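Protein PTHB1 (Homo sapiens, PDB 4YD8) contributes, through a chain whose N-terminal seven-bladed beta-propeller is described here, to the BBSome, a coat complex thought to sort membrane proteins to primary cilia and required for ciliogenesis. Local coordinates at residues C108-S113 with M127-E132. Residues are numbered along the deposited sequence; the frame is centred on the assembly and turned at random.
Sequences CVYSVS and MKLMYE
The ring of Tyr110 is gripped between two side chains of the neighbouring strand. Selenomethionine Met127 lays its methyl CE over the centre of one face, 3.6 Å from the ring centroid and 5° off the normal, with SE farther back in a Met-aromatic contact. Leu129 brings CD1 to the opposite face, 4.0 Å from the centroid and displaced toward the rim. Met127 reaches its face because CG lies anti to the backbone N (chi1 -174°) and the chain bends only at its last torsion; the long, unbranched side chain of methionine suits that path, selenium standing in for sulfur. CG of Met127 also touches CB of Tyr110 and CG2 of Val112.

On the other face of the sheet, Tyr131 turns its ring over Val109, whose CB sits 3.9 Å from the ring centroid. The beta-branched valine spreads both methyls against the ring, CG2 of Val109 approaching OH of Tyr131 to 3.4 Å, while that hydroxyl hydrogen-bonds to Phe90 O.

Antiparallel backbone bonds join the strands, and a classic beta bulge sets Met130 and Tyr131 together opposite Val109: Val109 N donates to Tyr131 O (3.0 Å) and Val109 O accepts from Met130 N (2.7 Å).

These are the third and fourth strands of a four-stranded propeller blade, 127-134 forming its edge. The backbone bonds fix the register, whereas the side-chain contacts are mainly dispersion and CH-pi, clasping the Tyr110 ring from both faces and covering one face of the Tyr131 ring, while the Tyr131 hydroxyl, set beside a valine methyl, keeps a polar partner in Phe90 O.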
loop_
_atom_site.group_PDB
_atom_site.type_symbol
_atom_site.label_atom_id
_atom_site.label_comp_id
_atom_site.label_asym_id
_atom_site.label_seq_id
_atom_site.Cartn_x
_atom_site.Cartn_y
_atom_site.Cartn_z
ATOM N N CYS A 108 4.584 12.288 9.921
ATOM C CA CYS A 108 5.205 11.910 11.195
ATOM C C CYS A 108 5.842 10.535 11.072
ATOM O O CYS A 108 5.232 9.619 10.521
ATOM C CB CYS A 108 4.174 11.927 12.326
ATOM S SG CYS A 108 3.350 13.555 12.557
ATOM N N VAL A 109 7.074 10.407 11.553
ATOM C CA VAL A 109 7.788 9.132 11.463
ATOM C C VAL A 109 8.043 8.602 12.877
ATOM O O VAL A 109 8.513 9.330 13.745
ATOM C CB VAL A 109 9.107 9.288 10.655
ATOM C CG1 VAL A 109 9.986 8.050 10.784
ATOM C CG2 VAL A 109 8.793 9.522 9.174
ATOM N N TYR A 110 7.681 7.338 13.106
ATOM C CA TYR A 110 7.693 6.738 14.439
ATOM C C TYR A 110 8.561 5.506 14.513
ATOM O O TYR A 110 8.646 4.739 13.552
ATOM C CB TYR A 110 6.289 6.318 14.873
ATOM C CG TYR A 110 5.329 7.460 15.051
ATOM C CD1 TYR A 110 5.209 8.100 16.274
ATOM C CD2 TYR A 110 4.539 7.887 13.998
ATOM C CE1 TYR A 110 4.332 9.152 16.449
ATOM C CE2 TYR A 110 3.656 8.940 14.162
ATOM C CZ TYR A 110 3.567 9.566 15.391
ATOM O OH TYR A 110 2.702 10.605 15.566
ATOM N N SER A 111 9.146 5.296 15.683
ATOM C CA SER A 111 9.809 4.036 16.010
ATOM C C SER A 111 8.893 3.151 16.860
ATOM O O SER A 111 8.501 3.542 17.957
ATOM C CB SER A 111 11.119 4.325 16.760
ATOM O OG SER A 111 11.725 3.128 17.224
ATOM N N VAL A 112 8.582 1.946 16.380
ATOM C CA VAL A 112 7.741 1.021 17.129
ATOM C C VAL A 112 8.614 -0.056 17.738
ATOM O O VAL A 112 9.353 -0.723 17.019
ATOM C CB VAL A 112 6.670 0.366 16.228
ATOM C CG1 VAL A 112 5.841 -0.626 17.018
ATOM C CG2 VAL A 112 5.776 1.435 15.594
ATOM N N SER A 113 8.556 -0.201 19.057
ATOM C CA SER A 113 9.393 -1.171 19.749
ATOM C C SER A 113 8.837 -2.584 19.644
ATOM O O SER A 113 7.669 -2.795 19.310
ATOM C CB SER A 113 9.530 -0.802 21.224
ATOM O OG SER A 113 8.343 -1.143 21.925
HETATM N N MSE A 127 5.432 3.476 20.798
HETATM C CA MSE A 127 5.587 4.113 19.508
HETATM C C MSE A 127 6.082 5.521 19.758
HETATM O O MSE A 127 5.349 6.331 20.304
HETATM C CB MSE A 127 4.264 4.136 18.752
HETATM C CG MSE A 127 4.388 4.655 17.344
HETATM SE SE MSE A 127 2.748 4.369 16.336
HETATM C CE MSE A 127 2.025 6.175 16.468
ATOM N N LYS A 128 7.329 5.804 19.396
ATOM C CA LYS A 128 7.931 7.095 19.711
ATOM C C LYS A 128 8.147 7.895 18.442
ATOM O O LYS A 128 8.633 7.360 17.443
ATOM C CB LYS A 128 9.277 6.924 20.422
ATOM C CG LYS A 128 9.294 5.947 21.583
ATOM C CD LYS A 128 8.292 6.311 22.655
ATOM C CE LYS A 128 8.731 7.500 23.468
ATOM N NZ LYS A 128 8.048 7.476 24.795
ATOM N N LEU A 129 7.821 9.181 18.490
ATOM C CA LEU A 129 8.047 10.064 17.349
ATOM C C LEU A 129 9.538 10.302 17.132
ATOM O O LEU A 129 10.256 10.699 18.062
ATOM C CB LEU A 129 7.331 11.400 17.566
ATOM C CG LEU A 129 7.415 12.408 16.420
ATOM C CD1 LEU A 129 6.560 11.961 15.254
ATOM C CD2 LEU A 129 6.985 13.793 16.910
HETATM N N MSE A 130 10.014 10.058 15.918
HETATM C CA MSE A 130 11.420 10.331 15.592
HETATM C C MSE A 130 11.556 11.737 15.040
HETATM O O MSE A 130 12.441 12.487 15.443
HETATM C CB MSE A 130 11.969 9.312 14.589
HETATM C CG MSE A 130 11.938 7.870 15.074
HETATM SE SE MSE A 130 13.042 7.645 16.652
HETATM C CE MSE A 130 14.848 7.758 15.895
ATOM N N TYR A 131 10.679 12.097 14.107
ATOM C CA TYR A 131 10.666 13.459 13.591
ATOM C C TYR A 131 9.352 13.691 12.896
ATOM O O TYR A 131 8.631 12.746 12.583
ATOM C CB TYR A 131 11.830 13.730 12.622
ATOM C CG TYR A 131 11.834 12.836 11.392
ATOM C CD1 TYR A 131 11.141 13.198 10.231
ATOM C CD2 TYR A 131 12.543 11.634 11.388
ATOM C CE1 TYR A 131 11.146 12.371 9.104
ATOM C CE2 TYR A 131 12.560 10.812 10.273
ATOM C CZ TYR A 131 11.860 11.179 9.141
ATOM O OH TYR A 131 11.886 10.368 8.037
ATOM N N GLU A 132 9.039 14.954 12.657
ATOM C CA GLU A 132 7.871 15.272 11.853
ATOM C C GLU A 132 8.175 16.450 10.949
ATOM O O GLU A 132 8.971 17.329 11.296
ATOM C CB GLU A 132 6.659 15.574 12.734
ATOM C CG GLU A 132 6.819 16.762 13.646
ATOM C CD GLU A 132 5.630 16.940 14.573
ATOM O OE1 GLU A 132 4.556 16.388 14.270
ATOM O OE2 GLU A 132 5.773 17.623 15.608
#